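PDB 6PON: adherence and virulence protein A from Streptococcus pneumoniae, which binds fibronectin and probably helps the pneumococcus adhere to its host. Local coordinates for residues B[170-173]-B[174-177]; B[178-181]-B[182-186]; B[193-196]-B[197-201]. All coordinates share one frame; numbering follows the deposited sequence.

Contact 1: residues B[170-173]-B[174-177]; sequences SLNP and FTIK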
ATOM      1  N   SER B 170      21.230   5.533  -9.743  1.00 28.19           N
ATOM      2  CA  SER B 170      19.936   5.119  -9.211  1.00 32.45           C
ATOM      3  C   SER B 170      19.737   3.613  -9.358  1.00 37.45           C
ATOM      4  O   SER B 170      20.713   2.883  -9.563  1.00 41.23           O
ATOM      5  CB  SER B 170      18.801   5.867  -9.894  1.00 29.45           C
ATOM      6  OG  SER B 170      18.593   5.360 -11.194  1.00 37.06           O
ATOM      7  N   LEU B 171      18.479   3.148  -9.254  1.00 31.14           N
ATOM      8  CA  LEU B 171      18.192   1.739  -8.993  1.00 28.83           C
ATOM      9  C   LEU B 171      17.177   1.176  -9.981  1.00 28.63           C
ATOM     10  O   LEU B 171      16.142   1.793 -10.248  1.00 27.42           O
ATOM     11  CB  LEU B 171      17.656   1.544  -7.570  1.00 28.92           C
ATOM     12  CG  LEU B 171      18.594   1.762  -6.386  1.00 32.16           C
ATOM     13  CD1 LEU B 171      17.780   1.800  -5.116  1.00 28.58           C
ATOM     14  CD2 LEU B 171      19.640   0.673  -6.309  1.00 26.86           C
ATOM     15  N   ASN B 172      17.460  -0.015 -10.485  1.00 24.79           N
ATOM     16  CA  ASN B 172      16.574  -0.677 -11.430  1.00 26.26           C
ATOM     17  C   ASN B 172      15.295  -1.143 -10.736  1.00 25.30           C
ATOM     18  O   ASN B 172      15.356  -2.058  -9.904  1.00 20.86           O
ATOM     19  CB  ASN B 172      17.312  -1.849 -12.067  1.00 26.39           C
ATOM     20  CG  ASN B 172      16.537  -2.488 -13.196  1.00 28.46           C
ATOM     21  OD1 ASN B 172      15.310  -2.377 -13.267  1.00 29.68           O
ATOM     22  ND2 ASN B 172      17.252  -3.165 -14.096  1.00 26.80           N
ATOM     23  N   PRO B 173      14.126  -0.581 -11.067  1.00 25.75           N
ATOM     24  CA  PRO B 173      12.904  -0.926 -10.318  1.00 27.72           C
ATOM     25  C   PRO B 173      12.399  -2.328 -10.579  1.00 22.98           C
ATOM     26  O   PRO B 173      11.614  -2.835  -9.777  1.00 25.06           O
ATOM     27  CB  PRO B 173      11.886   0.126 -10.795  1.00 23.73           C
ATOM     28  CG  PRO B 173      12.356   0.492 -12.151  1.00 25.25           C
ATOM     29  CD  PRO B 173      13.861   0.392 -12.138  1.00 26.18           C
ATOM     30  N   PHE B 174      12.797  -2.960 -11.678  1.00 23.82           N
ATOM     31  CA  PHE B 174      12.325  -4.310 -11.966  1.00 23.02           C
ATOM     32  C   PHE B 174      12.993  -5.343 -11.067  1.00 20.97           C
ATOM     33  O   PHE B 174      12.394  -6.377 -10.775  1.00 26.99           O
ATOM     34  CB  PHE B 174      12.579  -4.665 -13.443  1.00 23.42           C
ATOM     35  CG  PHE B 174      11.670  -3.960 -14.406  1.00 18.05           C
ATOM     36  CD1 PHE B 174      10.411  -4.452 -14.673  1.00 19.93           C
ATOM     37  CD2 PHE B 174      12.072  -2.807 -15.041  1.00 20.13           C
ATOM     38  CE1 PHE B 174       9.559  -3.804 -15.550  1.00 19.56           C
ATOM     39  CE2 PHE B 174      11.232  -2.157 -15.916  1.00 22.22           C
ATOM     40  CZ  PHE B 174       9.969  -2.660 -16.167  1.00 22.41           C
ATOM     41  N   THR B 175      14.225  -5.089 -10.630  1.00 25.12           N
ATOM     42  CA  THR B 175      15.055  -6.108  -9.992  1.00 26.44           C
ATOM     43  C   THR B 175      15.435  -5.779  -8.562  1.00 23.19           C
ATOM     44  O   THR B 175      16.135  -6.579  -7.935  1.00 27.39           O
ATOM     45  CB  THR B 175      16.349  -6.331 -10.783  1.00 24.60           C
ATOM     46  OG1 THR B 175      17.071  -5.089 -10.851  1.00 27.79           O
ATOM     47  CG2 THR B 175      16.043  -6.805 -12.190  1.00 27.42           C
ATOM     48  N   ILE B 176      15.028  -4.624  -8.032  1.00 27.15           N
ATOM     49  CA  ILE B 176      15.418  -4.266  -6.674  1.00 25.06           C
ATOM     50  C   ILE B 176      14.831  -5.267  -5.695  1.00 25.40           C
ATOM     51  O   ILE B 176      13.719  -5.782  -5.887  1.00 25.01           O
ATOM     52  CB  ILE B 176      14.958  -2.842  -6.339  1.00 24.78           C
ATOM     53  CG1 ILE B 176      15.470  -2.448  -4.949  1.00 24.39           C
ATOM     54  CG2 ILE B 176      13.419  -2.750  -6.456  1.00 26.99           C
ATOM     55  CD1 ILE B 176      14.865  -1.154  -4.406  1.00 29.29           C
ATOM     56  N   LYS B 177      15.591  -5.561  -4.646  1.00 30.50           N
ATOM     57  CA  LYS B 177      15.229  -6.581  -3.680  1.00 28.08           C
ATOM     58  C   LYS B 177      14.186  -6.062  -2.694  1.00 29.20           C
ATOM     59  O   LYS B 177      14.046  -4.857  -2.460  1.00 25.27           O
ATOM     60  CB  LYS B 177      16.471  -7.062  -2.933  1.00 32.05           C
ATOM     61  CG  LYS B 177      17.522  -7.654  -3.856  1.00 35.55           C
ATOM     62  CD  LYS B 177      18.671  -8.293  -3.074  1.00 46.68           C
ATOM     63  CE  LYS B 177      18.523  -9.806  -2.940  1.00 55.75           C
ATOM     64  NZ  LYS B 177      17.749 -10.233  -1.740  1.00 57.06           N
TER
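Asn172 carries the polar part of this turn. Its side-chain OD1 accepts a hydrogen bond from the backbone N of Phe174 at 3.0 Å. The N-H points fairly well at the oxygen (151°), but the donor is tilted 32° from the carbonyl plane. With CG anti to the backbone N of Asn172, chi1 -172° carries the amide toward the following residues, where OD1 meets the Phe174 N-H. This is an Asx turn. The Asn172 backbone O takes two weak bonds, from Thr175 N at 3.3 Å and from Ile176 N at 3.2 Å. The other end of the amide, ND2, bonds Glu95.

Asn172 OD1 also sits at the edge of the Phe174 ring, 3.7 Å from CD2, and the amide and ring planes are perpendicular. Phe174 also stacks on His9 and meets Phe226 of the second subunit edge to face.

Close packing is slight. Leu171 CD1 and Ile176 CD1 approach to 4.2 Å, and both side chains touch Ile184. Thr175 OG1 touches Asn172 CB at 3.5 Å.

Asn172 is thus gripped at both ends of its amide, which should hold it in one orientation. The turn leading to helix 178-187 is held by one good bond and two weak ones.

Contact 2: residues B[178-181]-B[182-186]; sequences DEKL and FEILQ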
ATOM      1  N   ASP B 178      13.445  -7.008  -2.117  1.00 33.31           N
ATOM      2  CA  ASP B 178      12.387  -6.662  -1.176  1.00 30.04           C
ATOM      3  C   ASP B 178      12.896  -5.719  -0.093  1.00 27.71           C
ATOM      4  O   ASP B 178      12.289  -4.676   0.183  1.00 26.01           O
ATOM      5  CB  ASP B 178      11.815  -7.931  -0.552  1.00 28.73           C
ATOM      6  CG  ASP B 178      10.760  -8.603  -1.420  1.00 32.31           C
ATOM      7  OD1 ASP B 178      10.340  -8.019  -2.443  1.00 30.51           O
ATOM      8  OD2 ASP B 178      10.317  -9.715  -1.041  1.00 38.43           O
ATOM      9  N   GLU B 179      14.026  -6.067   0.515  1.00 26.21           N
ATOM     10  CA  GLU B 179      14.505  -5.340   1.681  1.00 25.57           C
ATOM     11  C   GLU B 179      14.770  -3.876   1.352  1.00 29.04           C
ATOM     12  O   GLU B 179      14.336  -2.970   2.080  1.00 29.07           O
ATOM     13  CB  GLU B 179      15.755  -6.041   2.206  1.00 32.09           C
ATOM     14  CG  GLU B 179      16.715  -5.203   3.018  1.00 29.11           C
ATOM     15  CD  GLU B 179      18.075  -5.885   3.110  1.00 46.34           C
ATOM     16  OE1 GLU B 179      18.172  -7.071   2.681  1.00 39.14           O
ATOM     17  OE2 GLU B 179      19.039  -5.235   3.597  1.00 46.12           O
ATOM     18  N   LYS B 180      15.475  -3.625   0.247  1.00 29.02           N
ATOM     19  CA  LYS B 180      15.753  -2.252  -0.163  1.00 27.65           C
ATOM     20  C   LYS B 180      14.471  -1.522  -0.549  1.00 28.25           C
ATOM     21  O   LYS B 180      14.295  -0.341  -0.211  1.00 29.26           O
ATOM     22  CB  LYS B 180      16.753  -2.249  -1.322  1.00 28.99           C
ATOM     23  CG  LYS B 180      17.228  -0.866  -1.719  1.00 33.49           C
ATOM     24  CD  LYS B 180      17.960  -0.217  -0.569  1.00 39.90           C
ATOM     25  CE  LYS B 180      18.738   1.008  -1.014  1.00 43.24           C
ATOM     26  NZ  LYS B 180      19.623   1.536   0.087  1.00 45.66           N
ATOM     27  N   LEU B 181      13.546  -2.219  -1.225  1.00 24.45           N
ATOM     28  CA  LEU B 181      12.331  -1.565  -1.703  1.00 23.04           C
ATOM     29  C   LEU B 181      11.430  -1.160  -0.548  1.00 22.23           C
ATOM     30  O   LEU B 181      10.837  -0.076  -0.570  1.00 23.00           O
ATOM     31  CB  LEU B 181      11.582  -2.483  -2.678  1.00 24.55           C
ATOM     32  CG  LEU B 181      10.245  -1.984  -3.252  1.00 21.93           C
ATOM     33  CD1 LEU B 181      10.408  -0.650  -3.978  1.00 19.06           C
ATOM     34  CD2 LEU B 181       9.623  -3.024  -4.171  1.00 18.11           C
ATOM     35  N   PHE B 182      11.307  -2.030   0.459  1.00 25.47           N
ATOM     36  CA  PHE B 182      10.483  -1.730   1.628  1.00 22.93           C
ATOM     37  C   PHE B 182      11.000  -0.490   2.350  1.00 24.58           C
ATOM     38  O   PHE B 182      10.244   0.447   2.628  1.00 24.69           O
ATOM     39  CB  PHE B 182      10.465  -2.952   2.556  1.00 24.75           C
ATOM     40  CG  PHE B 182       9.407  -2.911   3.618  1.00 24.26           C
ATOM     41  CD1 PHE B 182       9.617  -2.211   4.802  1.00 24.30           C
ATOM     42  CD2 PHE B 182       8.218  -3.606   3.454  1.00 23.17           C
ATOM     43  CE1 PHE B 182       8.652  -2.185   5.797  1.00 25.52           C
ATOM     44  CE2 PHE B 182       7.240  -3.579   4.436  1.00 23.66           C
ATOM     45  CZ  PHE B 182       7.460  -2.868   5.612  1.00 23.29           C
ATOM     46  N   GLU B 183      12.300  -0.470   2.644  1.00 26.63           N
ATOM     47  CA  GLU B 183      12.942   0.694   3.251  1.00 30.41           C
ATOM     48  C   GLU B 183      12.634   1.967   2.473  1.00 30.14           C
ATOM     49  O   GLU B 183      12.257   2.992   3.059  1.00 31.68           O
ATOM     50  CB  GLU B 183      14.454   0.450   3.323  1.00 33.71           C
ATOM     51  CG  GLU B 183      15.330   1.689   3.495  1.00 40.78           C
ATOM     52  CD  GLU B 183      16.825   1.385   3.290  1.00 50.85           C
ATOM     53  OE1 GLU B 183      17.627   2.353   3.299  1.00 54.00           O
ATOM     54  OE2 GLU B 183      17.194   0.187   3.127  1.00 39.67           O
ATOM     55  N   ILE B 184      12.796   1.914   1.148  1.00 26.31           N
ATOM     56  CA  ILE B 184      12.508   3.072   0.304  1.00 27.16           C
ATOM     57  C   ILE B 184      11.055   3.498   0.448  1.00 23.19           C
ATOM     58  O   ILE B 184      10.748   4.692   0.514  1.00 21.74           O
ATOM     59  CB  ILE B 184      12.852   2.764  -1.166  1.00 21.41           C
ATOM     60  CG1 ILE B 184      14.365   2.636  -1.342  1.00 25.44           C
ATOM     61  CG2 ILE B 184      12.312   3.841  -2.068  1.00 18.74           C
ATOM     62  CD1 ILE B 184      14.777   2.239  -2.730  1.00 21.51           C
ATOM     63  N   LEU B 185      10.135   2.538   0.463  1.00 22.53           N
ATOM     64  CA  LEU B 185       8.727   2.893   0.520  1.00 22.68           C
ATOM     65  C   LEU B 185       8.293   3.298   1.924  1.00 23.64           C
ATOM     66  O   LEU B 185       7.309   4.028   2.068  1.00 24.53           O
ATOM     67  CB  LEU B 185       7.869   1.733   0.025  1.00 19.37           C
ATOM     68  CG  LEU B 185       8.093   1.278  -1.406  1.00 19.87           C
ATOM     69  CD1 LEU B 185       7.394  -0.051  -1.608  1.00 16.82           C
ATOM     70  CD2 LEU B 185       7.603   2.330  -2.426  1.00 12.94           C
ATOM     71  N   GLN B 186       9.022   2.855   2.951  1.00 26.70           N
ATOM     72  CA  GLN B 186       8.710   3.247   4.317  1.00 31.75           C
ATOM     73  C   GLN B 186       9.170   4.661   4.622  1.00 28.65           C
ATOM     74  O   GLN B 186       8.523   5.371   5.399  1.00 30.96           O
ATOM     75  CB  GLN B 186       9.364   2.279   5.296  1.00 30.95           C
ATOM     76  CG  GLN B 186       9.055   2.559   6.766  1.00 32.54           C
ATOM     77  CD  GLN B 186       9.204   1.305   7.587  1.00 30.94           C
ATOM     78  OE1 GLN B 186      10.184   0.592   7.433  1.00 26.70           O
ATOM     79  NE2 GLN B 186       8.234   1.006   8.427  1.00 38.75           N
TER
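Phe182 N donates to Asp178 O at 2.8 Å. Three more i to i+4 backbone bonds run beside it. Leu185 N reaches Leu181 O at 2.9 Å, Ile184 N reaches Lys180 O at 3.0 Å, and Glu183 N reaches Glu179 O at 3.3 Å. The last is the longest of the four but the straightest at hydrogen (173°).

The charged side chains come next. Lys180 NZ and Glu183 OE1 form a long salt bridge at 3.9 Å. The lysine chain bends at chi2 (62°), while the glutamate is extended, and the two chains cross at an angle. Lys180 CD also passes Glu183 OE2. Asp178 turns to the partner chain, where OD1 forms a salt bridge with Arg223 of the second subunit.

Packing lies further out. Leu181 CG meets Leu185 CD1 at 3.8 Å, and Leu181 CD1 also touches this branch. Ile184 CG1 lies 3.2 Å from Lys180 O, beside its own helix backbone, and Ile184 CD1 comes within 4.1 Å of Lys180 CG. Leu181 packs on Phe222 of the second subunit and Leu185 on Leu219 of that subunit. Leu181 and Ile184 both rest on Ile176 of the same chain, and Ile184 also on Leu171.

This is a short amphipathic alpha-helix. Leucines at i and i+4 join a subunit interface, while the Lys180-Glu183 pair lies on an exposed flank.

Contact 3: residues B[193-196]-B[197-201]; sequences KNLQ and SLFQG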
ATOM      1  N   LYS B 193       8.908  13.120  -8.735  1.00 25.75           N
ATOM      2  CA  LYS B 193      10.297  13.499  -8.947  1.00 26.96           C
ATOM      3  C   LYS B 193      11.245  12.673  -8.093  1.00 29.10           C
ATOM      4  O   LYS B 193      12.318  12.287  -8.560  1.00 32.90           O
ATOM      5  CB  LYS B 193      10.492  14.990  -8.688  1.00 34.48           C
ATOM      6  CG  LYS B 193      11.940  15.376  -8.359  1.00 42.94           C
ATOM      7  CD  LYS B 193      12.281  16.758  -8.910  1.00 46.16           C
ATOM      8  CE  LYS B 193      13.565  17.291  -8.315  1.00 45.71           C
ATOM      9  NZ  LYS B 193      13.250  18.177  -7.175  1.00 50.30           N
ATOM     10  N   ASN B 194      10.884  12.372  -6.846  1.00 30.98           N
ATOM     11  CA  ASN B 194      11.813  11.556  -6.068  1.00 29.33           C
ATOM     12  C   ASN B 194      11.862  10.123  -6.582  1.00 29.21           C
ATOM     13  O   ASN B 194      12.904   9.466  -6.486  1.00 30.17           O
ATOM     14  CB  ASN B 194      11.469  11.578  -4.582  1.00 29.19           C
ATOM     15  CG  ASN B 194      12.660  11.209  -3.713  1.00 41.35           C
ATOM     16  OD1 ASN B 194      13.798  11.552  -4.044  1.00 44.10           O
ATOM     17  ND2 ASN B 194      12.415  10.487  -2.614  1.00 36.09           N
ATOM     18  N   LEU B 195      10.770   9.630  -7.166  1.00 30.15           N
ATOM     19  CA  LEU B 195      10.816   8.312  -7.786  1.00 24.93           C
ATOM     20  C   LEU B 195      11.736   8.312  -9.004  1.00 29.81           C
ATOM     21  O   LEU B 195      12.451   7.331  -9.256  1.00 27.03           O
ATOM     22  CB  LEU B 195       9.407   7.881  -8.169  1.00 25.31           C
ATOM     23  CG  LEU B 195       8.448   7.595  -7.012  1.00 27.83           C
ATOM     24  CD1 LEU B 195       7.003   7.632  -7.482  1.00 22.76           C
ATOM     25  CD2 LEU B 195       8.771   6.245  -6.406  1.00 22.14           C
ATOM     26  N   GLN B 196      11.733   9.401  -9.780  1.00 28.39           N
ATOM     27  CA  GLN B 196      12.619   9.464 -10.939  1.00 28.43           C
ATOM     28  C   GLN B 196      14.070   9.471 -10.507  1.00 25.23           C
ATOM     29  O   GLN B 196      14.925   8.878 -11.169  1.00 30.23           O
ATOM     30  CB  GLN B 196      12.330  10.699 -11.779  1.00 29.37           C
ATOM     31  CG  GLN B 196      11.083  10.623 -12.581  1.00 24.08           C
ATOM     32  CD  GLN B 196      11.011  11.766 -13.563  1.00 31.53           C
ATOM     33  OE1 GLN B 196      10.799  12.920 -13.171  1.00 31.26           O
ATOM     34  NE2 GLN B 196      11.192  11.456 -14.855  1.00 26.95           N
ATOM     35  N   SER B 197      14.359  10.128  -9.387  1.00 25.91           N
ATOM     36  CA  SER B 197      15.707  10.146  -8.847  1.00 23.28           C
ATOM     37  C   SER B 197      16.078   8.848  -8.138  1.00 26.42           C
ATOM     38  O   SER B 197      17.261   8.509  -8.070  1.00 32.48           O
ATOM     39  CB  SER B 197      15.857  11.297  -7.874  1.00 28.17           C
ATOM     40  OG  SER B 197      16.914  11.001  -6.992  1.00 31.08           O
ATOM     41  N   LEU B 198      15.110   8.138  -7.566  1.00 22.71           N
ATOM     42  CA  LEU B 198      15.434   6.859  -6.944  1.00 30.78           C
ATOM     43  C   LEU B 198      15.582   5.746  -7.988  1.00 28.12           C
ATOM     44  O   LEU B 198      16.421   4.849  -7.843  1.00 25.60           O
ATOM     45  CB  LEU B 198      14.364   6.497  -5.909  1.00 24.61           C
ATOM     46  CG  LEU B 198      14.242   7.420  -4.681  1.00 28.02           C
ATOM     47  CD1 LEU B 198      12.913   7.232  -3.944  1.00 22.69           C
ATOM     48  CD2 LEU B 198      15.389   7.185  -3.737  1.00 30.18           C
ATOM     49  N   PHE B 199      14.794   5.782  -9.049  1.00 27.62           N
ATOM     50  CA  PHE B 199      14.727   4.647  -9.947  1.00 27.93           C
ATOM     51  C   PHE B 199      15.156   5.043 -11.353  1.00 27.25           C
ATOM     52  O   PHE B 199      14.948   6.173 -11.800  1.00 26.70           O
ATOM     53  CB  PHE B 199      13.326   4.027  -9.917  1.00 23.48           C
ATOM     54  CG  PHE B 199      12.954   3.488  -8.553  1.00 23.72           C
ATOM     55  CD1 PHE B 199      13.452   2.278  -8.116  1.00 22.33           C
ATOM     56  CD2 PHE B 199      12.142   4.213  -7.696  1.00 24.28           C
ATOM     57  CE1 PHE B 199      13.129   1.786  -6.853  1.00 25.26           C
ATOM     58  CE2 PHE B 199      11.809   3.723  -6.433  1.00 22.34           C
ATOM     59  CZ  PHE B 199      12.308   2.511  -6.015  1.00 21.46           C
ATOM     60  N   GLN B 200      15.814   4.090 -12.007  1.00 29.39           N
ATOM     61  CA  GLN B 200      16.350   4.228 -13.353  1.00 28.55           C
ATOM     62  C   GLN B 200      15.274   3.933 -14.389  1.00 24.32           C
ATOM     63  O   GLN B 200      14.541   2.949 -14.267  1.00 22.97           O
ATOM     64  CB  GLN B 200      17.517   3.254 -13.523  1.00 27.55           C
ATOM     65  CG  GLN B 200      18.208   3.300 -14.856  1.00 27.04           C
ATOM     66  CD  GLN B 200      19.224   2.182 -14.996  1.00 29.84           C
ATOM     67  OE1 GLN B 200      19.053   1.104 -14.424  1.00 31.26           O
ATOM     68  NE2 GLN B 200      20.292   2.437 -15.753  1.00 26.73           N
ATOM     69  N   GLY B 201      15.192   4.775 -15.414  1.00 24.43           N
ATOM     70  CA  GLY B 201      14.346   4.457 -16.545  1.00 21.63           C
ATOM     71  C   GLY B 201      12.900   4.850 -16.390  1.00 27.95           C
ATOM     72  O   GLY B 201      12.024   4.245 -17.023  1.00 26.95           O
TER
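Leu195 and Phe199 meet in a local i to i+4 contact at the C-terminal end of helix 192-198, where the chain leaves the helix. Leu195 O accepts from Phe199 N at 2.8 Å. The same oxygen lies near the plane of the Phe199 ring, at its edge, 3.5 Å from CD2. Leu195 CD2 touches Phe199 CE2 at 3.9 Å. Phe199 is already extended (psi 145°), although its N-H keeps the helical bond.

One residue earlier, Leu198 N bonds Asn194 O at 2.8 Å, and before that Ser197 N bonds Lys193 O at 3.1 Å. Leu198 CG lies 3.0 Å from Asn194 O, the oxygen its own N-H uses. CG is anti to the carbonyl carbon of Leu198 (chi1 -65°), which turns CD1 to Asn194 ND2 at 3.6 Å. That amide nitrogen is held by Glu189 O and Gln188 OE1, so the amide is pinned while leucine packs against it.

Leu195 and Gln196 touch helix 204-225, while Leu198 and Phe199 rest on Ile184 of helix 178-187, and the Phe199 ring also meets Phe222 of the second subunit with the planes about 50° apart.

Overall arrangement
The three contacts follow in series: the turn at 170-177, helix 178-187, then the end of helix 192-198. Contact 1 leads directly into contact 2, and their centres are about 11 Å apart. Centre to centre, contact 3 lies about 10 Å from contact 1 and about 14 Å from contact 2. Probable backbone bonds join Leu171 to Leu198 and Gln200, so the C-terminal part of contact 3 pairs with the start of contact 1. Ile184 of contact 2 packs on residues of both other contacts. Together they form a compact helical unit after strand 139-142 and before helix 204-225. Contacts 1 and 2 lie against the second subunit and contact 3 reaches it through Phe199, consistent with a part in pairing the chains.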